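Local coordinates for protein zinc peptidase (Vibrio cholerae, PDB 2GU1) that hydrolyses the peptide cross-links between peptidoglycan strands as a zinc-dependent DD-endopeptidase of the bacterial cell wall, apparently standing in for related enzymes when zinc is scarce, at residues D250-V255 with G289-R294; L102-I107 with R147-V152; E82-F87 with P224-V229. All blocks are in the same frame, centred on the assembly; numbering follows the deposited sequence.

Contact 1 (D250-V255 with G289-R294)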
loop_
_atom_site.group_PDB
_atom_site.type_symbol
_atom_site.label_atom_id
_atom_site.label_comp_id
_atom_site.label_asym_id
_atom_site.label_seq_id
_atom_site.Cartn_x
_atom_site.Cartn_y
_atom_site.Cartn_z
ATOM N N ASP A 250 14.194 2.475 -3.217
ATOM C CA ASP A 250 14.055 3.906 -3.006
ATOM C C ASP A 250 12.573 4.138 -2.751
ATOM O O ASP A 250 11.729 3.420 -3.292
ATOM C CB ASP A 250 14.487 4.693 -4.252
ATOM C CG ASP A 250 15.919 4.400 -4.666
ATOM O OD1 ASP A 250 16.793 4.289 -3.781
ATOM O OD2 ASP A 250 16.176 4.295 -5.882
ATOM N N GLY A 251 12.247 5.128 -1.931
ATOM C CA GLY A 251 10.849 5.386 -1.663
ATOM C C GLY A 251 10.599 6.375 -0.550
ATOM O O GLY A 251 11.506 7.072 -0.091
ATOM N N LYS A 252 9.352 6.437 -0.111
ATOM C CA LYS A 252 8.978 7.347 0.950
ATOM C C LYS A 252 8.180 6.635 2.024
ATOM O O LYS A 252 7.278 5.842 1.733
ATOM C CB LYS A 252 8.160 8.505 0.380
ATOM C CG LYS A 252 7.687 9.502 1.422
ATOM C CD LYS A 252 7.065 10.725 0.764
ATOM C CE LYS A 252 5.820 10.369 -0.024
ATOM N NZ LYS A 252 4.768 9.812 0.866
ATOM N N VAL A 253 8.530 6.917 3.272
ATOM C CA VAL A 253 7.850 6.328 4.405
ATOM C C VAL A 253 6.442 6.908 4.432
ATOM O O VAL A 253 6.270 8.118 4.566
ATOM C CB VAL A 253 8.572 6.686 5.719
ATOM C CG1 VAL A 253 7.861 6.045 6.892
ATOM C CG2 VAL A 253 10.021 6.235 5.649
ATOM N N ILE A 254 5.436 6.050 4.302
ATOM C CA ILE A 254 4.063 6.519 4.305
ATOM C C ILE A 254 3.310 6.109 5.560
ATOM O O ILE A 254 2.284 6.704 5.888
ATOM C CB ILE A 254 3.291 6.009 3.062
ATOM C CG1 ILE A 254 3.303 4.479 3.017
ATOM C CG2 ILE A 254 3.923 6.571 1.794
ATOM C CD1 ILE A 254 2.552 3.901 1.830
ATOM N N VAL A 255 3.817 5.098 6.264
ATOM C CA VAL A 255 3.168 4.627 7.481
ATOM C C VAL A 255 4.172 4.250 8.566
ATOM O O VAL A 255 5.169 3.582 8.299
ATOM C CB VAL A 255 2.286 3.397 7.201
ATOM C CG1 VAL A 255 1.635 2.915 8.486
ATOM C CG2 VAL A 255 1.236 3.735 6.161
ATOM N N GLY A 289 6.790 10.616 5.706
ATOM C CA GLY A 289 7.249 11.626 4.771
ATOM C C GLY A 289 8.724 11.572 4.434
ATOM O O GLY A 289 9.157 12.149 3.440
ATOM N N GLN A 290 9.509 10.886 5.255
ATOM C CA GLN A 290 10.937 10.795 4.992
ATOM C C GLN A 290 11.201 9.922 3.773
ATOM O O GLN A 290 10.618 8.847 3.624
ATOM C CB GLN A 290 11.676 10.222 6.209
ATOM C CG GLN A 290 13.181 10.126 6.009
ATOM C CD GLN A 290 13.929 9.681 7.256
ATOM O OE1 GLN A 290 15.157 9.586 7.250
ATOM N NE2 GLN A 290 13.195 9.404 8.327
ATOM N N LEU A 291 12.069 10.402 2.891
ATOM C CA LEU A 291 12.432 9.649 1.701
ATOM C C LEU A 291 13.638 8.794 2.043
ATOM O O LEU A 291 14.555 9.246 2.730
ATOM C CB LEU A 291 12.777 10.588 0.544
ATOM C CG LEU A 291 11.670 10.882 -0.471
ATOM C CD1 LEU A 291 10.440 11.418 0.234
ATOM C CD2 LEU A 291 12.184 11.881 -1.503
ATOM N N VAL A 292 13.637 7.557 1.563
ATOM C CA VAL A 292 14.733 6.646 1.833
ATOM C C VAL A 292 15.329 6.106 0.548
ATOM O O VAL A 292 14.704 6.159 -0.509
ATOM C CB VAL A 292 14.264 5.471 2.718
ATOM C CG1 VAL A 292 13.809 6.001 4.072
ATOM C CG2 VAL A 292 13.126 4.719 2.036
ATOM N N LYS A 293 16.553 5.599 0.644
ATOM C CA LYS A 293 17.244 5.045 -0.506
ATOM C C LYS A 293 17.267 3.531 -0.389
ATOM O O LYS A 293 17.049 2.980 0.690
ATOM C CB LYS A 293 18.684 5.563 -0.558
ATOM C CG LYS A 293 18.818 7.081 -0.493
ATOM C CD LYS A 293 18.313 7.757 -1.757
ATOM C CE LYS A 293 19.119 7.320 -2.971
ATOM N NZ LYS A 293 20.577 7.582 -2.797
ATOM N N ARG A 294 17.537 2.865 -1.501
ATOM C CA ARG A 294 17.619 1.415 -1.517
ATOM C C ARG A 294 18.778 0.972 -0.621
ATOM O O ARG A 294 19.908 1.410 -0.809
ATOM C CB ARG A 294 17.862 0.933 -2.949
ATOM C CG ARG A 294 18.026 -0.569 -3.097
ATOM C CD ARG A 294 18.241 -0.933 -4.558
ATOM N NE ARG A 294 19.470 -0.346 -5.091
ATOM C CZ ARG A 294 19.797 -0.335 -6.380
ATOM N NH1 ARG A 294 18.982 -0.871 -7.280
ATOM N NH2 ARG A 294 20.952 0.198 -6.767
#

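Contact 2 (L102-I107 with R147-V152)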
loop_
_atom_site.group_PDB
_atom_site.type_symbol
_atom_site.label_atom_id
_atom_site.label_comp_id
_atom_site.label_asym_id
_atom_site.label_seq_id
_atom_site.Cartn_x
_atom_site.Cartn_y
_atom_site.Cartn_z
ATOM N N LEU A 102 -7.060 11.149 -21.334
ATOM C CA LEU A 102 -5.844 11.843 -21.702
ATOM C C LEU A 102 -5.808 13.251 -21.106
ATOM O O LEU A 102 -6.674 14.076 -21.387
ATOM C CB LEU A 102 -5.767 11.906 -23.226
ATOM C CG LEU A 102 -4.418 12.054 -23.919
ATOM C CD1 LEU A 102 -3.508 10.883 -23.543
ATOM C CD2 LEU A 102 -4.644 12.101 -25.428
ATOM N N PHE A 103 -4.817 13.514 -20.262
ATOM C CA PHE A 103 -4.685 14.835 -19.670
ATOM C C PHE A 103 -3.578 15.553 -20.427
ATOM O O PHE A 103 -2.396 15.238 -20.271
ATOM C CB PHE A 103 -4.332 14.746 -18.183
ATOM C CG PHE A 103 -5.444 14.212 -17.319
ATOM C CD1 PHE A 103 -5.497 12.866 -16.981
ATOM C CD2 PHE A 103 -6.431 15.062 -16.836
ATOM C CE1 PHE A 103 -6.521 12.371 -16.164
ATOM C CE2 PHE A 103 -7.457 14.582 -16.022
ATOM C CZ PHE A 103 -7.503 13.230 -15.685
ATOM N N SER A 104 -3.969 16.510 -21.259
ATOM C CA SER A 104 -3.011 17.261 -22.059
ATOM C C SER A 104 -3.062 18.753 -21.762
ATOM O O SER A 104 -4.132 19.311 -21.501
ATOM C CB SER A 104 -3.288 17.023 -23.545
ATOM O OG SER A 104 -3.400 15.636 -23.821
ATOM N N GLY A 105 -1.902 19.395 -21.812
ATOM C CA GLY A 105 -1.830 20.818 -21.546
ATOM C C GLY A 105 -0.592 21.434 -22.161
ATOM O O GLY A 105 0.224 20.742 -22.768
ATOM N N GLU A 106 -0.444 22.740 -22.001
ATOM C CA GLU A 106 0.702 23.447 -22.547
ATOM C C GLU A 106 1.377 24.188 -21.404
ATOM O O GLU A 106 0.730 24.514 -20.409
ATOM C CB GLU A 106 0.226 24.437 -23.611
ATOM C CG GLU A 106 1.320 25.164 -24.365
ATOM C CD GLU A 106 0.747 26.150 -25.367
ATOM O OE1 GLU A 106 -0.490 26.202 -25.509
ATOM O OE2 GLU A 106 1.523 26.873 -26.017
ATOM N N ILE A 107 2.675 24.439 -21.529
ATOM C CA ILE A 107 3.381 25.166 -20.482
ATOM C C ILE A 107 3.216 26.669 -20.706
ATOM O O ILE A 107 3.717 27.212 -21.690
ATOM C CB ILE A 107 4.895 24.851 -20.476
ATOM C CG1 ILE A 107 5.130 23.347 -20.316
ATOM C CG2 ILE A 107 5.576 25.621 -19.353
ATOM C CD1 ILE A 107 4.587 22.769 -19.035
ATOM N N ARG A 147 4.519 21.233 -24.462
ATOM C CA ARG A 147 3.285 20.627 -23.982
ATOM C C ARG A 147 3.508 19.199 -23.484
ATOM O O ARG A 147 4.585 18.632 -23.657
ATOM C CB ARG A 147 2.209 20.660 -25.075
ATOM C CG ARG A 147 2.687 20.268 -26.459
ATOM C CD ARG A 147 1.593 20.543 -27.485
ATOM N NE ARG A 147 1.977 20.160 -28.842
ATOM C CZ ARG A 147 1.201 20.330 -29.912
ATOM N NH1 ARG A 147 -0.000 20.878 -29.786
ATOM N NH2 ARG A 147 1.626 19.951 -31.111
ATOM N N PHE A 148 2.480 18.638 -22.848
ATOM C CA PHE A 148 2.522 17.285 -22.287
ATOM C C PHE A 148 1.203 16.534 -22.507
ATOM O O PHE A 148 0.151 17.147 -22.700
ATOM C CB PHE A 148 2.805 17.358 -20.780
ATOM C CG PHE A 148 1.769 18.132 -20.005
ATOM C CD1 PHE A 148 0.583 17.528 -19.592
ATOM C CD2 PHE A 148 1.959 19.486 -19.735
ATOM C CE1 PHE A 148 -0.400 18.261 -18.925
ATOM C CE2 PHE A 148 0.981 20.229 -19.069
ATOM C CZ PHE A 148 -0.199 19.619 -18.665
ATOM N N ASP A 149 1.272 15.206 -22.468
ATOM C CA ASP A 149 0.101 14.344 -22.637
ATOM C C ASP A 149 0.278 13.192 -21.662
ATOM O O ASP A 149 1.285 12.492 -21.717
ATOM C CB ASP A 149 0.036 13.791 -24.067
ATOM C CG ASP A 149 -0.163 14.879 -25.113
ATOM O OD1 ASP A 149 -1.247 15.497 -25.127
ATOM O OD2 ASP A 149 0.761 15.112 -25.922
ATOM N N ILE A 150 -0.697 12.998 -20.781
ATOM C CA ILE A 150 -0.648 11.938 -19.783
ATOM C C ILE A 150 -1.806 10.971 -20.001
ATOM O O ILE A 150 -2.966 11.379 -19.961
ATOM C CB ILE A 150 -0.796 12.511 -18.365
ATOM C CG1 ILE A 150 0.152 13.703 -18.184
ATOM C CG2 ILE A 150 -0.521 11.419 -17.324
ATOM C CD1 ILE A 150 1.640 13.370 -18.389
ATOM N N LEU A 151 -1.504 9.698 -20.232
ATOM C CA LEU A 151 -2.573 8.708 -20.420
ATOM C C LEU A 151 -2.848 8.016 -19.087
ATOM O O LEU A 151 -1.960 7.384 -18.513
ATOM C CB LEU A 151 -2.187 7.661 -21.473
ATOM C CG LEU A 151 -3.307 6.636 -21.697
ATOM C CD1 LEU A 151 -4.468 7.325 -22.392
ATOM C CD2 LEU A 151 -2.817 5.465 -22.545
ATOM N N VAL A 152 -4.077 8.154 -18.593
ATOM C CA VAL A 152 -4.481 7.551 -17.334
ATOM C C VAL A 152 -5.637 6.564 -17.542
ATOM O O VAL A 152 -6.473 6.740 -18.429
ATOM C CB VAL A 152 -4.942 8.640 -16.323
ATOM C CG1 VAL A 152 -5.422 8.009 -15.018
ATOM C CG2 VAL A 152 -3.802 9.613 -16.058
#

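Contact 3 (E82-F87 with P224-V229)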
loop_
_atom_site.group_PDB
_atom_site.type_symbol
_atom_site.label_atom_id
_atom_site.label_comp_id
_atom_site.label_asym_id
_atom_site.label_seq_id
_atom_site.Cartn_x
_atom_site.Cartn_y
_atom_site.Cartn_z
ATOM N N GLU A 82 -16.945 -15.957 14.195
ATOM C CA GLU A 82 -17.072 -17.411 14.152
ATOM C C GLU A 82 -17.683 -17.935 15.457
ATOM O O GLU A 82 -17.703 -17.232 16.470
ATOM C CB GLU A 82 -15.693 -18.048 13.935
ATOM C CG GLU A 82 -15.026 -17.727 12.599
ATOM C CD GLU A 82 -15.765 -18.313 11.405
ATOM O OE1 GLU A 82 -16.627 -19.194 11.611
ATOM O OE2 GLU A 82 -15.477 -17.905 10.259
ATOM N N ASN A 83 -18.180 -19.168 15.437
ATOM C CA ASN A 83 -18.781 -19.741 16.634
ATOM C C ASN A 83 -17.809 -19.756 17.807
ATOM O O ASN A 83 -18.225 -19.661 18.962
ATOM C CB ASN A 83 -19.282 -21.167 16.362
ATOM C CG ASN A 83 -20.528 -21.192 15.498
ATOM O OD1 ASN A 83 -21.529 -20.547 15.819
ATOM N ND2 ASN A 83 -20.478 -21.942 14.402
ATOM N N ASP A 84 -16.516 -19.861 17.517
ATOM C CA ASP A 84 -15.526 -19.896 18.584
ATOM C C ASP A 84 -15.200 -18.514 19.140
ATOM O O ASP A 84 -14.340 -18.373 20.005
ATOM C CB ASP A 84 -14.243 -20.594 18.104
ATOM C CG ASP A 84 -13.562 -19.859 16.964
ATOM O OD1 ASP A 84 -12.513 -20.345 16.491
ATOM O OD2 ASP A 84 -14.071 -18.801 16.542
ATOM N N GLY A 85 -15.890 -17.494 18.642
ATOM C CA GLY A 85 -15.656 -16.143 19.124
ATOM C C GLY A 85 -14.656 -15.333 18.317
ATOM O O GLY A 85 -14.626 -14.106 18.412
ATOM N N SER A 86 -13.830 -16.010 17.527
ATOM C CA SER A 86 -12.838 -15.322 16.707
ATOM C C SER A 86 -13.513 -14.773 15.455
ATOM O O SER A 86 -14.666 -15.092 15.165
ATOM C CB SER A 86 -11.724 -16.286 16.290
ATOM O OG SER A 86 -12.207 -17.247 15.365
ATOM N N PHE A 87 -12.787 -13.944 14.717
ATOM C CA PHE A 87 -13.300 -13.367 13.481
ATOM C C PHE A 87 -12.473 -13.869 12.312
ATOM O O PHE A 87 -11.248 -13.968 12.413
ATOM C CB PHE A 87 -13.224 -11.836 13.526
ATOM C CG PHE A 87 -14.420 -11.185 14.156
ATOM C CD1 PHE A 87 -15.373 -10.543 13.365
ATOM C CD2 PHE A 87 -14.602 -11.217 15.532
ATOM C CE1 PHE A 87 -16.490 -9.941 13.941
ATOM C CE2 PHE A 87 -15.722 -10.617 16.121
ATOM C CZ PHE A 87 -16.665 -9.979 15.318
ATOM N N PRO A 224 -3.600 -24.190 12.393
ATOM C CA PRO A 224 -3.452 -25.493 13.044
ATOM C C PRO A 224 -4.614 -25.867 13.960
ATOM O O PRO A 224 -5.006 -27.033 14.026
ATOM C CB PRO A 224 -2.137 -25.348 13.803
ATOM C CG PRO A 224 -2.135 -23.891 14.175
ATOM C CD PRO A 224 -2.583 -23.242 12.886
ATOM N N VAL A 225 -5.171 -24.876 14.653
ATOM C CA VAL A 225 -6.270 -25.124 15.578
ATOM C C VAL A 225 -7.651 -25.274 14.935
ATOM O O VAL A 225 -8.371 -26.226 15.232
ATOM C CB VAL A 225 -6.353 -24.006 16.650
ATOM C CG1 VAL A 225 -7.461 -24.321 17.647
ATOM C CG2 VAL A 225 -5.013 -23.862 17.363
ATOM N N THR A 226 -8.011 -24.345 14.052
ATOM C CA THR A 226 -9.327 -24.357 13.406
ATOM C C THR A 226 -9.384 -24.968 12.009
ATOM O O THR A 226 -10.464 -25.316 11.527
ATOM C CB THR A 226 -9.878 -22.937 13.266
ATOM O OG1 THR A 226 -9.113 -22.238 12.274
ATOM C CG2 THR A 226 -9.784 -22.191 14.591
ATOM N N GLY A 227 -8.236 -25.065 11.347
ATOM C CA GLY A 227 -8.206 -25.618 10.005
ATOM C C GLY A 227 -8.662 -24.627 8.947
ATOM O O GLY A 227 -8.712 -24.954 7.762
ATOM N N ARG A 228 -9.004 -23.413 9.371
ATOM C CA ARG A 228 -9.441 -22.378 8.439
ATOM C C ARG A 228 -8.224 -21.712 7.791
ATOM O O ARG A 228 -7.141 -21.683 8.376
ATOM C CB ARG A 228 -10.285 -21.326 9.172
ATOM C CG ARG A 228 -11.629 -21.843 9.691
ATOM C CD ARG A 228 -12.529 -20.706 10.178
ATOM N NE ARG A 228 -12.051 -20.094 11.412
ATOM C CZ ARG A 228 -12.523 -20.369 12.626
ATOM N NH1 ARG A 228 -13.501 -21.253 12.783
ATOM N NH2 ARG A 228 -12.013 -19.760 13.687
ATOM N N VAL A 229 -8.395 -21.180 6.587
ATOM C CA VAL A 229 -7.285 -20.524 5.903
ATOM C C VAL A 229 -6.948 -19.171 6.517
ATOM O O VAL A 229 -7.795 -18.289 6.621
ATOM C CB VAL A 229 -7.576 -20.312 4.395
ATOM C CG1 VAL A 229 -7.733 -21.650 3.700
ATOM C CG2 VAL A 229 -8.826 -19.473 4.220
#

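Contact 1 (D250-V255 with G289-R294)
D250 turns its CG anti to the carbonyl carbon, chi1 -58°, and this swings OD1 across to the backbone N of R294, 2.8 Å away. The N-H arrives on the anti side of the carboxylate and somewhat out of its plane; the same OD1 also forms a salt bridge with R199, so two donors share one oxygen. V253 likewise sets CG2 anti to its carbonyl carbon, where it packs 4.1 Å from V292 CG1, the two side chains meeting at about a right angle. Beyond these groups the main chains do the joining. G251 and V292 form an antiparallel hydrogen-bonded pair, with V292 N donating to G251 O at 2.7 Å and G251 N returning a bond to V292 O. V253 N reaches Q290 O almost straight, at 175°, and G289 N closes the end of the run on V253 O at 2.8 Å. On the face of the sheet away from V292, K252 and L291, a non-hydrogen-bonded pair, cross at a slant and press closely, CD to CD1 being 3.5 Å. Beyond the paired residues, I254 and V255 both face V267 of strand 265-269, a classic beta bulge. The example illustrates how a very short strand, 291-292, is stitched antiparallel to one side of strand 251-259, whose other side pairs with 265-269, within the antiparallel sheet of the M23 peptidase domain.

Contact 2 (L102-I107 with R147-V152)
F148 lays its ring over G105 of the facing strand, and this is the tight part of the contact. A first torsion of 60° places CG between the backbone N and the carbonyl carbon, folding the ring across the strand so that G105 CA lies 3.9 Å from the ring centroid, over the face. G105 N also sits on that face, displaced toward the rim, while its N-H bonds to F148 O. Edge-to-face packing against F111 further fixes the ring. On the same side of the sheet as F148, F103 meets V152 with a ring edge, CD1 to CG2 at 3.8 Å, and V118, L120 and helix 122-132 close over this side.

The other face is more polar and in part exposed, at L102 and R147. S104 OG hydrogen-bonds to the anti lone pair of D149 OD1, at an unusually short distance whose exact value is doubtful, and L102 CD1 touches L151 CD1 at 3.9 Å. R147 runs outward in an extended chain, its NH1 6.8 Å from E106 OE1, too far for direct pairing. The regular backbone bonds of F103 with I150 and G105 with F148 join outermost strand 97-106 to strand 147-157 in the Csd3-like second domain, a clear case of a cross-strand aromatic-glycine pair in an antiparallel sheet.

Contact 3 (E82-F87 with P224-V229)
R228 reaches across to E82, D84 and S86 with a chain that starts at CB with CG anti to the carbonyl carbon and bends at chi3, -70°. CB and CG carry the chain toward E82, and contact begins at CD, which comes alongside E82 OE2 at 4.1 Å, an oxygen whose hydrogen bond is to S88. NE lies near E82 CG, and CZ sits beneath that same carbon at 3.6 Å, so the aliphatic part of E82 rests over the centre of the guanidinium face. The E82 carboxylate stacks nearly parallel, 10° between planes, and its OE1 stands 3.9 Å from NH1: a long salt bridge of charge alone, with no N-H aimed at the oxygen. T226 CB occupies the opposite face. At the tip NH2 donates in the guanidinium plane to D84 OD1 at 2.9 Å, the two flat groups standing at 87° to each other. S86 OG is also close to NH2, but at a poor angle.

Local bonds hold both sides. D84 OD2 accepts from S86 N, an Asx turn, and also from S86 OG, both from the same face of the carboxylate; T226 OG1 accepts from R228 N in an ST turn. E82, D84 and R228 form an inter-domain salt-bridge network, joining a type I beta turn of the LysM-like domain to the loop before strand 235-237 of the peptidase sheet.

Each of the three contacts belongs to a different part of the fold, and no two share a strand or loop. Contacts 1 and 2 are antiparallel strand pairings inside single domains, the peptidase sheet and the Csd3-like sheet, and main-chain hydrogen bonds dominate both. Contact 2 is partly buried, with aromatic packing on its covered face; contact 1 lies nearer the surface, and a carboxylate ties down its end. Contact 3 is also superficial but has no backbone bonds between its segments: charged side chains bridge two domains. Contacts 2 and 3 sit on opposite sides of the chain's centre, their own centres 52 Å apart, although contact 2 is nested in the loop that contact 3 closes.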